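Local coordinates for protein mycosin-1 (Mycobacterium smegmatis, PDB 4KB5) that is a membrane-anchored, subtilisin-like serine protease that cleaves EspB and may play a dual role in regulating ESX-1 secretion and virulence, at residues A198-A203 and A209-A214; A67-G72 and R160-S165; A174-I179 and L321-K326; L129-T134 and V167-L172. All blocks are in the same frame, centred on the assembly; numbering follows the deposited sequence.

Interaction 1 of 4, residues A198-A203 and A209-A214; sequences AAINYA and AVIVVA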
loop_
_atom_site.group_PDB
_atom_site.type_symbol
_atom_site.label_atom_id
_atom_site.label_comp_id
_atom_site.label_asym_id
_atom_site.label_seq_id
_atom_site.Cartn_x
_atom_site.Cartn_y
_atom_site.Cartn_z
ATOM N N ALA A 198 13.581 4.769 -9.906
ATOM C CA ALA A 198 13.988 3.861 -10.987
ATOM C C ALA A 198 13.356 2.459 -10.856
ATOM O O ALA A 198 12.929 1.856 -11.846
ATOM C CB ALA A 198 15.514 3.764 -11.051
ATOM N N ALA A 199 13.307 1.929 -9.638
ATOM C CA ALA A 199 12.710 0.598 -9.415
ATOM C C ALA A 199 11.203 0.592 -9.777
ATOM O O ALA A 199 10.698 -0.341 -10.419
ATOM C CB ALA A 199 12.923 0.167 -7.964
ATOM N N ILE A 200 10.503 1.646 -9.382
ATOM C CA ILE A 200 9.076 1.798 -9.722
ATOM C C ILE A 200 8.838 1.834 -11.240
ATOM O O ILE A 200 8.015 1.076 -11.779
ATOM C CB ILE A 200 8.468 2.987 -8.970
ATOM C CG1 ILE A 200 8.428 2.652 -7.472
ATOM C CG2 ILE A 200 7.076 3.319 -9.494
ATOM C CD1 ILE A 200 8.204 3.836 -6.563
ATOM N N ASN A 201 9.600 2.674 -11.934
ATOM C CA ASN A 201 9.537 2.749 -13.393
ATOM C C ASN A 201 9.839 1.406 -14.028
ATOM O O ASN A 201 9.152 0.978 -14.958
ATOM C CB ASN A 201 10.520 3.807 -13.910
ATOM C CG ASN A 201 10.511 3.914 -15.424
ATOM O OD1 ASN A 201 9.586 4.472 -16.019
ATOM N ND2 ASN A 201 11.533 3.351 -16.059
ATOM N N TYR A 202 10.866 0.728 -13.514
ATOM C CA TYR A 202 11.177 -0.628 -13.957
ATOM C C TYR A 202 9.999 -1.601 -13.766
ATOM O O TYR A 202 9.575 -2.286 -14.703
ATOM C CB TYR A 202 12.440 -1.158 -13.239
ATOM C CG TYR A 202 12.744 -2.599 -13.578
ATOM C CD1 TYR A 202 13.276 -2.951 -14.825
ATOM C CD2 TYR A 202 12.477 -3.619 -12.661
ATOM C CE1 TYR A 202 13.537 -4.283 -15.145
ATOM C CE2 TYR A 202 12.742 -4.948 -12.966
ATOM C CZ TYR A 202 13.272 -5.276 -14.204
ATOM O OH TYR A 202 13.518 -6.601 -14.497
ATOM N N ALA A 203 9.477 -1.671 -12.548
ATOM C CA ALA A 203 8.370 -2.590 -12.256
ATOM C C ALA A 203 7.098 -2.258 -13.069
ATOM O O ALA A 203 6.418 -3.163 -13.578
ATOM C CB ALA A 203 8.077 -2.594 -10.759
ATOM N N ALA A 209 3.658 -4.156 -13.978
ATOM C CA ALA A 209 2.982 -4.380 -12.686
ATOM C C ALA A 209 2.244 -3.135 -12.213
ATOM O O ALA A 209 2.786 -2.039 -12.304
ATOM C CB ALA A 209 3.988 -4.805 -11.623
ATOM N N VAL A 210 1.017 -3.316 -11.711
ATOM C CA VAL A 210 0.292 -2.266 -10.981
ATOM C C VAL A 210 0.873 -2.138 -9.575
ATOM O O VAL A 210 1.001 -3.137 -8.870
ATOM C CB VAL A 210 -1.206 -2.619 -10.823
ATOM C CG1 VAL A 210 -1.939 -1.535 -10.039
ATOM C CG2 VAL A 210 -1.858 -2.864 -12.168
ATOM N N ILE A 211 1.209 -0.924 -9.153
ATOM C CA ILE A 211 1.727 -0.706 -7.798
ATOM C C ILE A 211 0.768 0.187 -7.024
ATOM O O ILE A 211 0.430 1.287 -7.484
ATOM C CB ILE A 211 3.146 -0.072 -7.796
ATOM C CG1 ILE A 211 4.132 -0.965 -8.565
ATOM C CG2 ILE A 211 3.617 0.211 -6.360
ATOM C CD1 ILE A 211 5.566 -0.467 -8.576
ATOM N N VAL A 212 0.337 -0.304 -5.857
ATOM C CA VAL A 212 -0.602 0.385 -4.979
ATOM C C VAL A 212 0.126 0.647 -3.676
ATOM O O VAL A 212 0.712 -0.278 -3.085
ATOM C CB VAL A 212 -1.867 -0.491 -4.724
ATOM C CG1 VAL A 212 -2.872 0.213 -3.815
ATOM C CG2 VAL A 212 -2.530 -0.904 -6.033
ATOM N N VAL A 213 0.103 1.891 -3.210
ATOM C CA VAL A 213 0.854 2.259 -2.014
ATOM C C VAL A 213 -0.039 2.926 -0.968
ATOM O O VAL A 213 -1.017 3.581 -1.307
ATOM C CB VAL A 213 2.117 3.115 -2.360
ATOM C CG1 VAL A 213 2.784 2.568 -3.628
ATOM C CG2 VAL A 213 1.778 4.584 -2.585
ATOM N N ALA A 214 0.306 2.743 0.303
ATOM C CA ALA A 214 -0.348 3.430 1.413
ATOM C C ALA A 214 -0.076 4.933 1.371
ATOM O O ALA A 214 1.049 5.347 1.102
ATOM C CB ALA A 214 0.139 2.859 2.738
#
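This is a buried contact between a helix and the strand that follows it, joined by one backbone hydrogen bond and a small apolar patch: Ala203 and Ile200 of helix 194-206 meet Ala209, just ahead of strand 210-214, and Ile211 within it. The chains come closest where the connection turns, with Ala203 and Ala209 CA atoms 5.7 Å apart, and diverge to 8.0 Å between the CA atoms of Ile200 and Ile211. At the turn Ala209 N donates to Ala203 O over 3.0 Å. The bond is fairly straight at hydrogen (160°), although the donor is tilted 25° out of the carbonyl plane. Ala209 CB rests 3.5 Å from that same Ala203 O, and the small methyl fits close against the helix backbone.

Two residues on, Ile211 points at the helix. Its outer arm is fully extended (chi2 -178°), which carries CD1 to 3.9 Å from Ala203 CB and 4.2 Å from Ile200 CG2. The alanine offers a low spot on the helix surface, while the isoleucine supplies the length that bridges helix to sheet. Val166 and Ala170 of helix 154-171 also pack here, Val166 against both Ala203 and Ile211. Val210 and Val212, on the other side of the strand, pack on helix 311-328, so apolar side chains suit both faces of this buried strand. Such a tight helix-to-strand return closes a beta-alpha-beta unit linking the neighbouring parallel strands 176-179 and 210-214, a building block of the subtilisin-like alpha/beta fold.

Interaction 2 of 4, residues A67-G72 and R160-S165; sequences AVIDTG and RSLARS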
loop_
_atom_site.group_PDB
_atom_site.type_symbol
_atom_site.label_atom_id
_atom_site.label_comp_id
_atom_site.label_asym_id
_atom_site.label_seq_id
_atom_site.Cartn_x
_atom_site.Cartn_y
_atom_site.Cartn_z
ATOM N N ALA A 67 2.061 -9.321 -4.988
ATOM C CA ALA A 67 3.146 -9.208 -4.040
ATOM C C ALA A 67 2.743 -8.286 -2.904
ATOM O O ALA A 67 2.227 -7.170 -3.114
ATOM C CB ALA A 67 4.409 -8.698 -4.726
ATOM N N VAL A 68 2.980 -8.746 -1.688
ATOM C CA VAL A 68 2.643 -7.970 -0.510
ATOM C C VAL A 68 3.954 -7.530 0.108
ATOM O O VAL A 68 4.697 -8.352 0.666
ATOM C CB VAL A 68 1.801 -8.798 0.472
ATOM C CG1 VAL A 68 1.349 -7.950 1.653
ATOM C CG2 VAL A 68 0.601 -9.399 -0.244
ATOM N N ILE A 69 4.262 -6.241 -0.017
ATOM C CA ILE A 69 5.506 -5.705 0.550
ATOM C C ILE A 69 5.163 -5.038 1.876
ATOM O O ILE A 69 4.552 -3.961 1.920
ATOM C CB ILE A 69 6.265 -4.786 -0.447
ATOM C CG1 ILE A 69 6.614 -5.576 -1.725
ATOM C CG2 ILE A 69 7.528 -4.227 0.198
ATOM C CD1 ILE A 69 7.378 -4.793 -2.790
ATOM N N ASP A 70 5.521 -5.710 2.968
ATOM C CA ASP A 70 4.951 -5.383 4.281
ATOM C C ASP A 70 5.859 -5.969 5.374
ATOM O O ASP A 70 7.088 -5.986 5.212
ATOM C CB ASP A 70 3.530 -5.991 4.355
ATOM C CG ASP A 70 2.601 -5.251 5.316
ATOM O OD1 ASP A 70 2.912 -5.147 6.526
ATOM O OD2 ASP A 70 1.522 -4.799 4.862
ATOM N N THR A 71 5.259 -6.471 6.462
ATOM C CA THR A 71 6.020 -6.973 7.613
ATOM C C THR A 71 6.215 -8.493 7.618
ATOM O O THR A 71 6.540 -9.067 8.651
ATOM C CB THR A 71 5.390 -6.564 8.965
ATOM O OG1 THR A 71 4.131 -7.238 9.147
ATOM C CG2 THR A 71 5.214 -5.039 9.070
ATOM N N GLY A 72 6.040 -9.129 6.464
ATOM C CA GLY A 72 6.017 -10.572 6.372
ATOM C C GLY A 72 4.627 -11.128 6.656
ATOM O O GLY A 72 3.737 -10.399 7.120
ATOM N N ARG A 160 15.933 2.699 0.332
ATOM C CA ARG A 160 16.821 1.898 -0.516
ATOM C C ARG A 160 16.463 0.417 -0.521
ATOM O O ARG A 160 16.560 -0.240 -1.559
ATOM C CB ARG A 160 18.294 2.089 -0.128
ATOM C CG ARG A 160 18.868 3.464 -0.494
ATOM C CD ARG A 160 20.371 3.550 -0.225
ATOM N NE ARG A 160 20.696 3.281 1.176
ATOM C CZ ARG A 160 20.763 4.205 2.128
ATOM N NH1 ARG A 160 20.536 5.483 1.855
ATOM N NH2 ARG A 160 21.060 3.851 3.368
ATOM N N SER A 161 16.054 -0.128 0.627
ATOM C CA SER A 161 15.652 -1.543 0.629
ATOM C C SER A 161 14.313 -1.729 -0.090
ATOM O O SER A 161 14.125 -2.706 -0.808
ATOM C CB SER A 161 15.632 -2.136 2.040
ATOM O OG SER A 161 14.635 -1.521 2.828
ATOM N N LEU A 162 13.403 -0.764 0.053
ATOM C CA LEU A 162 12.129 -0.826 -0.691
ATOM C C LEU A 162 12.355 -0.931 -2.197
ATOM O O LEU A 162 11.761 -1.785 -2.878
ATOM C CB LEU A 162 11.254 0.379 -0.366
ATOM C CG LEU A 162 9.913 0.407 -1.127
ATOM C CD1 LEU A 162 9.029 -0.785 -0.740
ATOM C CD2 LEU A 162 9.197 1.727 -0.869
ATOM N N ALA A 163 13.259 -0.094 -2.708
ATOM C CA ALA A 163 13.621 -0.108 -4.129
ATOM C C ALA A 163 14.019 -1.496 -4.616
ATOM O O ALA A 163 13.559 -1.964 -5.662
ATOM C CB ALA A 163 14.742 0.898 -4.405
ATOM N N ARG A 164 14.864 -2.163 -3.837
ATOM C CA ARG A 164 15.293 -3.519 -4.155
ATOM C C ARG A 164 14.113 -4.484 -4.126
ATOM O O ARG A 164 13.966 -5.325 -5.015
ATOM C CB ARG A 164 16.375 -3.981 -3.177
ATOM C CG ARG A 164 17.782 -3.555 -3.563
ATOM C CD ARG A 164 18.827 -4.281 -2.730
ATOM N NE ARG A 164 18.957 -3.705 -1.395
ATOM C CZ ARG A 164 18.596 -4.326 -0.276
ATOM N NH1 ARG A 164 18.079 -5.545 -0.328
ATOM N NH2 ARG A 164 18.751 -3.726 0.897
ATOM N N SER A 165 13.272 -4.360 -3.103
ATOM C CA SER A 165 12.077 -5.232 -2.972
ATOM C C SER A 165 11.109 -5.104 -4.161
ATOM O O SER A 165 10.536 -6.103 -4.618
ATOM C CB SER A 165 11.372 -5.017 -1.621
ATOM O OG SER A 165 10.635 -3.803 -1.588
#
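The flat group at this contact is the peptide carbonyl of Leu162: the hydroxyl of Ser165 lies in its plane, on a lone pair of the oxygen, and Ile69 packs against that hydroxyl from the sheet. This is helix-on-sheet packing in the subtilisin-like alpha/beta fold, where helix 154-171 lies over strand 65-70. Ser165 OG gives its proton to Leu162 O at 2.6 Å, one turn back along the helix. A chi1 of 75° sets OG between the backbone N and the carbonyl carbon, within range of that oxygen, so the polar atom is satisfied inside its own helix and can tolerate an apolar neighbour.

Ile69 straddles it with both branches. Its CG2 and its CD1 each stand 3.6 Å from Ser165 OG, and CG2 also meets Leu162 CD1 at 3.9 Å. A beta-branched residue suits the strand here, since it presents two carbon arms to the helix at once. Leu162 reaches across with its end, and Ile179 and Leu196 pack on it too.

The next residue along the strand, Asp70, is assigned to the charge relay system. Its OD1 is hydrogen-bonded to His101 ND1 and its OD2 to Thr105 OG1. The adjacent Thr71 N also grips the carboxylate, donating to the anti lone pair of Asp70 OD1 over 2.7 Å at a bent 133°.

Interaction 3 of 4, residues A174-I179 and L321-K326; sequences AQVINI and LAALVK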
loop_
_atom_site.group_PDB
_atom_site.type_symbol
_atom_site.label_atom_id
_atom_site.label_comp_id
_atom_site.label_asym_id
_atom_site.label_seq_id
_atom_site.Cartn_x
_atom_site.Cartn_y
_atom_site.Cartn_z
ATOM N N ALA A 174 5.168 -10.718 -10.147
ATOM C CA ALA A 174 3.999 -10.081 -9.563
ATOM C C ALA A 174 3.321 -9.144 -10.573
ATOM O O ALA A 174 3.993 -8.350 -11.235
ATOM C CB ALA A 174 4.402 -9.313 -8.316
ATOM N N GLN A 175 1.999 -9.249 -10.687
ATOM C CA GLN A 175 1.219 -8.350 -11.543
ATOM C C GLN A 175 0.624 -7.166 -10.780
ATOM O O GLN A 175 0.246 -6.148 -11.376
ATOM C CB GLN A 175 0.129 -9.144 -12.235
ATOM C CG GLN A 175 0.689 -10.121 -13.248
ATOM C CD GLN A 175 -0.080 -11.412 -13.276
ATOM O OE1 GLN A 175 -0.282 -12.051 -12.246
ATOM N NE2 GLN A 175 -0.518 -11.810 -14.464
ATOM N N VAL A 176 0.520 -7.324 -9.462
ATOM C CA VAL A 176 0.055 -6.284 -8.549
ATOM C C VAL A 176 1.017 -6.307 -7.375
ATOM O O VAL A 176 1.400 -7.379 -6.884
ATOM C CB VAL A 176 -1.383 -6.559 -8.033
ATOM C CG1 VAL A 176 -1.853 -5.439 -7.101
ATOM C CG2 VAL A 176 -2.359 -6.741 -9.195
ATOM N N ILE A 177 1.419 -5.131 -6.929
ATOM C CA ILE A 177 2.356 -5.025 -5.823
ATOM C C ILE A 177 1.791 -4.017 -4.837
ATOM O O ILE A 177 1.594 -2.851 -5.192
ATOM C CB ILE A 177 3.738 -4.542 -6.322
ATOM C CG1 ILE A 177 4.323 -5.520 -7.356
ATOM C CG2 ILE A 177 4.682 -4.283 -5.161
ATOM C CD1 ILE A 177 5.524 -4.973 -8.107
ATOM N N ASN A 178 1.508 -4.476 -3.621
ATOM C CA ASN A 178 0.992 -3.617 -2.549
ATOM C C ASN A 178 2.146 -3.184 -1.674
ATOM O O ASN A 178 2.904 -4.030 -1.185
ATOM C CB ASN A 178 -0.072 -4.380 -1.711
ATOM C CG ASN A 178 -0.888 -3.457 -0.804
ATOM O OD1 ASN A 178 -0.594 -3.300 0.384
ATOM N ND2 ASN A 178 -1.912 -2.838 -1.367
ATOM N N ILE A 179 2.298 -1.879 -1.459
ATOM C CA ILE A 179 3.379 -1.374 -0.632
ATOM C C ILE A 179 2.834 -0.680 0.616
ATOM O O ILE A 179 2.144 0.355 0.519
ATOM C CB ILE A 179 4.316 -0.416 -1.413
ATOM C CG1 ILE A 179 5.005 -1.149 -2.568
ATOM C CG2 ILE A 179 5.317 0.248 -0.478
ATOM C CD1 ILE A 179 5.870 -0.265 -3.450
ATOM N N LEU A 321 -8.706 -5.112 -5.513
ATOM C CA LEU A 321 -9.536 -4.703 -6.666
ATOM C C LEU A 321 -8.727 -4.764 -7.975
ATOM O O LEU A 321 -9.202 -5.266 -9.018
ATOM C CB LEU A 321 -10.134 -3.304 -6.431
ATOM C CG LEU A 321 -10.947 -2.702 -7.609
ATOM C CD1 LEU A 321 -12.083 -3.618 -8.074
ATOM C CD2 LEU A 321 -11.489 -1.322 -7.265
ATOM N N ALA A 322 -7.487 -4.282 -7.924
ATOM C CA ALA A 322 -6.635 -4.329 -9.120
ATOM C C ALA A 322 -6.494 -5.758 -9.661
ATOM O O ALA A 322 -6.494 -5.973 -10.887
ATOM C CB ALA A 322 -5.271 -3.688 -8.847
ATOM N N ALA A 323 -6.401 -6.734 -8.751
ATOM C CA ALA A 323 -6.347 -8.147 -9.142
ATOM C C ALA A 323 -7.649 -8.627 -9.790
ATOM O O ALA A 323 -7.628 -9.334 -10.803
ATOM C CB ALA A 323 -5.984 -9.013 -7.941
ATOM N N LEU A 324 -8.784 -8.245 -9.214
ATOM C CA LEU A 324 -10.081 -8.506 -9.865
ATOM C C LEU A 324 -10.112 -7.928 -11.284
ATOM O O LEU A 324 -10.468 -8.622 -12.243
ATOM C CB LEU A 324 -11.235 -7.923 -9.035
ATOM C CG LEU A 324 -11.389 -8.476 -7.611
ATOM C CD1 LEU A 324 -12.669 -7.973 -6.964
ATOM C CD2 LEU A 324 -11.379 -9.996 -7.625
ATOM N N VAL A 325 -9.721 -6.660 -11.406
ATOM C CA VAL A 325 -9.697 -5.984 -12.708
ATOM C C VAL A 325 -8.749 -6.707 -13.667
ATOM O O VAL A 325 -9.093 -6.936 -14.828
ATOM C CB VAL A 325 -9.314 -4.492 -12.570
ATOM C CG1 VAL A 325 -9.146 -3.845 -13.940
ATOM C CG2 VAL A 325 -10.360 -3.755 -11.741
ATOM N N LYS A 326 -7.581 -7.107 -13.163
ATOM C CA LYS A 326 -6.589 -7.816 -13.979
ATOM C C LYS A 326 -7.125 -9.147 -14.537
ATOM O O LYS A 326 -6.883 -9.478 -15.694
ATOM C CB LYS A 326 -5.296 -8.012 -13.179
ATOM C CG LYS A 326 -4.170 -8.732 -13.903
ATOM C CD LYS A 326 -3.732 -7.996 -15.160
ATOM C CE LYS A 326 -2.615 -8.749 -15.853
ATOM N NZ LYS A 326 -2.281 -8.136 -17.163
#
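Strand 176-179 and helix 311-328 come nearest at Val176 and Ala323, whose CA atoms are 6.7 Å apart. Gln175, just ahead of the strand, has non-extended backbone angles (-96°/-20°), whereas Val176 is fully in the beta region, and both point their side chains at the helix. No hydrogen bond passes between the two segments, so the contact rests on side-chain packing.

Val176 straddles the helix surface with its two methyls. CG1 sits 4.2 Å from Ala322 CB, while CG2 lies 4.1 Å from Ala323 N and somewhat farther from that alanine's own methyl. Two successive alanines make the helix thin here, and the short, branched valine fits against them; Val66 and Val210 of the neighbouring strands extend the same apolar layer.

Toward the edge of the contact the residues become longer and partly polar. The chains of Gln175 and Lys326 cross at about a right angle, with Gln175 NE2 4.0 Å from Lys326 CE, a van der Waals touch between an amide and an aliphatic carbon. Their polar ends are engaged by other groups: Gln175 OE1 accepts from Thr65 N, and Lys326 NZ bonds to Pro330 O.

About three turns back along this helix, near its start, lies Ser312, the assigned charge-relay serine. A helix that carries the serine at its N-terminal end and packs on the central parallel sheet is characteristic of the subtilase fold.

Interaction 4 of 4, residues L129-T134 and V167-L172; sequences LSLRQT and VHAANL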
loop_
_atom_site.group_PDB
_atom_site.type_symbol
_atom_site.label_atom_id
_atom_site.label_comp_id
_atom_site.label_asym_id
_atom_site.label_seq_id
_atom_site.Cartn_x
_atom_site.Cartn_y
_atom_site.Cartn_z
ATOM N N LEU A 129 2.413 -13.398 -2.736
ATOM C CA LEU A 129 3.854 -13.457 -2.476
ATOM C C LEU A 129 4.187 -12.490 -1.365
ATOM O O LEU A 129 3.830 -11.323 -1.450
ATOM C CB LEU A 129 4.655 -13.035 -3.703
ATOM C CG LEU A 129 4.743 -13.867 -4.977
ATOM C CD1 LEU A 129 5.740 -13.166 -5.897
ATOM C CD2 LEU A 129 5.170 -15.309 -4.723
ATOM N N SER A 130 4.881 -12.956 -0.333
ATOM C CA SER A 130 5.237 -12.085 0.802
ATOM C C SER A 130 6.706 -11.659 0.816
ATOM O O SER A 130 7.602 -12.510 0.860
ATOM C CB SER A 130 4.920 -12.761 2.131
ATOM O OG SER A 130 5.358 -11.929 3.193
ATOM N N LEU A 131 6.937 -10.351 0.793
ATOM C CA LEU A 131 8.280 -9.785 0.919
ATOM C C LEU A 131 8.290 -8.928 2.170
ATOM O O LEU A 131 7.553 -7.957 2.252
ATOM C CB LEU A 131 8.637 -8.927 -0.308
ATOM C CG LEU A 131 8.764 -9.607 -1.678
ATOM C CD1 LEU A 131 7.407 -9.931 -2.305
ATOM C CD2 LEU A 131 9.583 -8.717 -2.607
ATOM N N ARG A 132 9.079 -9.308 3.167
ATOM C CA ARG A 132 9.168 -8.504 4.372
ATOM C C ARG A 132 10.192 -7.416 4.126
ATOM O O ARG A 132 11.365 -7.704 3.869
ATOM C CB ARG A 132 9.552 -9.321 5.607
ATOM C CG ARG A 132 9.835 -8.412 6.799
ATOM C CD ARG A 132 9.790 -9.127 8.140
ATOM N NE ARG A 132 10.945 -10.000 8.334
ATOM C CZ ARG A 132 11.272 -10.575 9.489
ATOM N NH1 ARG A 132 10.526 -10.376 10.581
ATOM N NH2 ARG A 132 12.351 -11.356 9.546
ATOM N N GLN A 133 9.739 -6.166 4.203
ATOM C CA GLN A 133 10.589 -5.026 3.887
ATOM C C GLN A 133 10.628 -4.074 5.068
ATOM O O GLN A 133 11.522 -3.244 5.176
ATOM C CB GLN A 133 10.082 -4.335 2.613
ATOM C CG GLN A 133 10.930 -3.174 2.098
ATOM C CD GLN A 133 10.580 -1.854 2.757
ATOM O OE1 GLN A 133 9.419 -1.601 3.094
ATOM N NE2 GLN A 133 11.587 -1.001 2.956
ATOM N N THR A 134 9.668 -4.203 5.971
ATOM C CA THR A 134 9.607 -3.288 7.096
ATOM C C THR A 134 9.253 -4.032 8.382
ATOM O O THR A 134 8.594 -5.061 8.329
ATOM C CB THR A 134 8.575 -2.155 6.827
ATOM O OG1 THR A 134 8.666 -1.188 7.870
ATOM C CG2 THR A 134 7.163 -2.694 6.795
ATOM N N VAL A 167 12.002 -4.193 -7.350
ATOM C CA VAL A 167 12.643 -4.894 -8.478
ATOM C C VAL A 167 12.438 -6.401 -8.329
ATOM O O VAL A 167 12.062 -7.096 -9.283
ATOM C CB VAL A 167 14.161 -4.571 -8.576
ATOM C CG1 VAL A 167 14.865 -5.528 -9.542
ATOM C CG2 VAL A 167 14.375 -3.118 -8.987
ATOM N N HIS A 168 12.675 -6.890 -7.117
ATOM C CA HIS A 168 12.544 -8.319 -6.806
ATOM C C HIS A 168 11.144 -8.844 -7.047
ATOM O O HIS A 168 10.955 -9.866 -7.725
ATOM C CB HIS A 168 12.963 -8.566 -5.361
ATOM C CG HIS A 168 13.315 -10.008 -5.073
ATOM N ND1 HIS A 168 12.696 -10.734 -4.120
ATOM C CD2 HIS A 168 14.238 -10.856 -5.671
ATOM C CE1 HIS A 168 13.213 -11.977 -4.096
ATOM N NE2 HIS A 168 14.155 -12.052 -5.049
ATOM N N ALA A 169 10.141 -8.130 -6.526
ATOM C CA ALA A 169 8.740 -8.531 -6.703
ATOM C C ALA A 169 8.389 -8.591 -8.176
ATOM O O ALA A 169 7.763 -9.557 -8.651
ATOM C CB ALA A 169 7.817 -7.566 -5.965
ATOM N N ALA A 170 8.816 -7.566 -8.913
ATOM C CA ALA A 170 8.558 -7.517 -10.354
ATOM C C ALA A 170 9.217 -8.692 -11.074
ATOM O O ALA A 170 8.592 -9.353 -11.908
ATOM C CB ALA A 170 9.024 -6.183 -10.943
ATOM N N ASN A 171 10.469 -8.967 -10.739
ATOM C CA ASN A 171 11.181 -10.102 -11.345
ATOM C C ASN A 171 10.597 -11.437 -10.930
ATOM O O ASN A 171 10.651 -12.402 -11.699
ATOM C CB ASN A 171 12.684 -10.036 -11.069
ATOM C CG ASN A 171 13.361 -8.904 -11.831
ATOM O OD1 ASN A 171 12.859 -8.452 -12.864
ATOM N ND2 ASN A 171 14.504 -8.443 -11.326
ATOM N N LEU A 172 9.995 -11.489 -9.744
ATOM C CA LEU A 172 9.271 -12.698 -9.349
ATOM C C LEU A 172 7.991 -12.933 -10.142
ATOM O O LEU A 172 7.400 -13.999 -10.050
ATOM C CB LEU A 172 8.978 -12.711 -7.847
ATOM C CG LEU A 172 10.199 -12.996 -6.961
ATOM C CD1 LEU A 172 9.820 -12.913 -5.486
ATOM C CD2 LEU A 172 10.826 -14.348 -7.297
#
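Leu129 starts the contact, directing its side chain at Leu172 near the end of helix 154-171. Leu129 CD1 stands 3.8 Å from Leu172 CB and 4.1 Å from Leu172 CD1, so one methyl serves both the root and the tip of the partner, while the two side chains run at a slant to each other. Ser130 turns to the other side of the strand, where its hydroxyl bonds to Gly94 O.

Leu131 faces the helix again, as alternation in a strand demands. With CG beside the backbone N (chi1 -65°), its CD2 arrives 4.0 Å from Ala169 CB and equally close to Ala169 N. The same methyl lies at the edge of the His168 ring, near its plane, while Leu172 CG lies above one face of that ring, offset toward its rim. Leucine has the reach to span the gap, and alanine's small methyl admits it to the helix backbone. Strand 127-132 leads through helix 154-171 to strand 176-179, a beta-alpha-beta crossover of the subtilisin-like sheet that passes over strand 65-70 between them.

Arg132 points away once more, forming a salt bridge with Asp86. Beyond the strand, Gln133 NE2 hydrogen-bonds Ser161 OG, nearer the start of the same helix.

All four contacts pack helices on the one parallel sheet. Interactions 2 and 4 share helix 154-171, use the adjacent strands 65-70 and 127-132, and have centres only 5 Å apart. Interaction 1, 11 Å from each, places helix 194-206 beside that helix on the same face. Interaction 3 brings helix 311-328 to the other face, 11 Å from interaction 1 and 15 Å from interaction 2. Along the chain, interactions 2 and 4 interlock, their segments alternating; interaction 3 opens afterwards and encloses interaction 1. Helices thus pack on both faces of the sheet; strand 65-70 ends in Asp70 and helix 311-328 bears Ser312, so the fold brings two members of the charge relay system together from different layers.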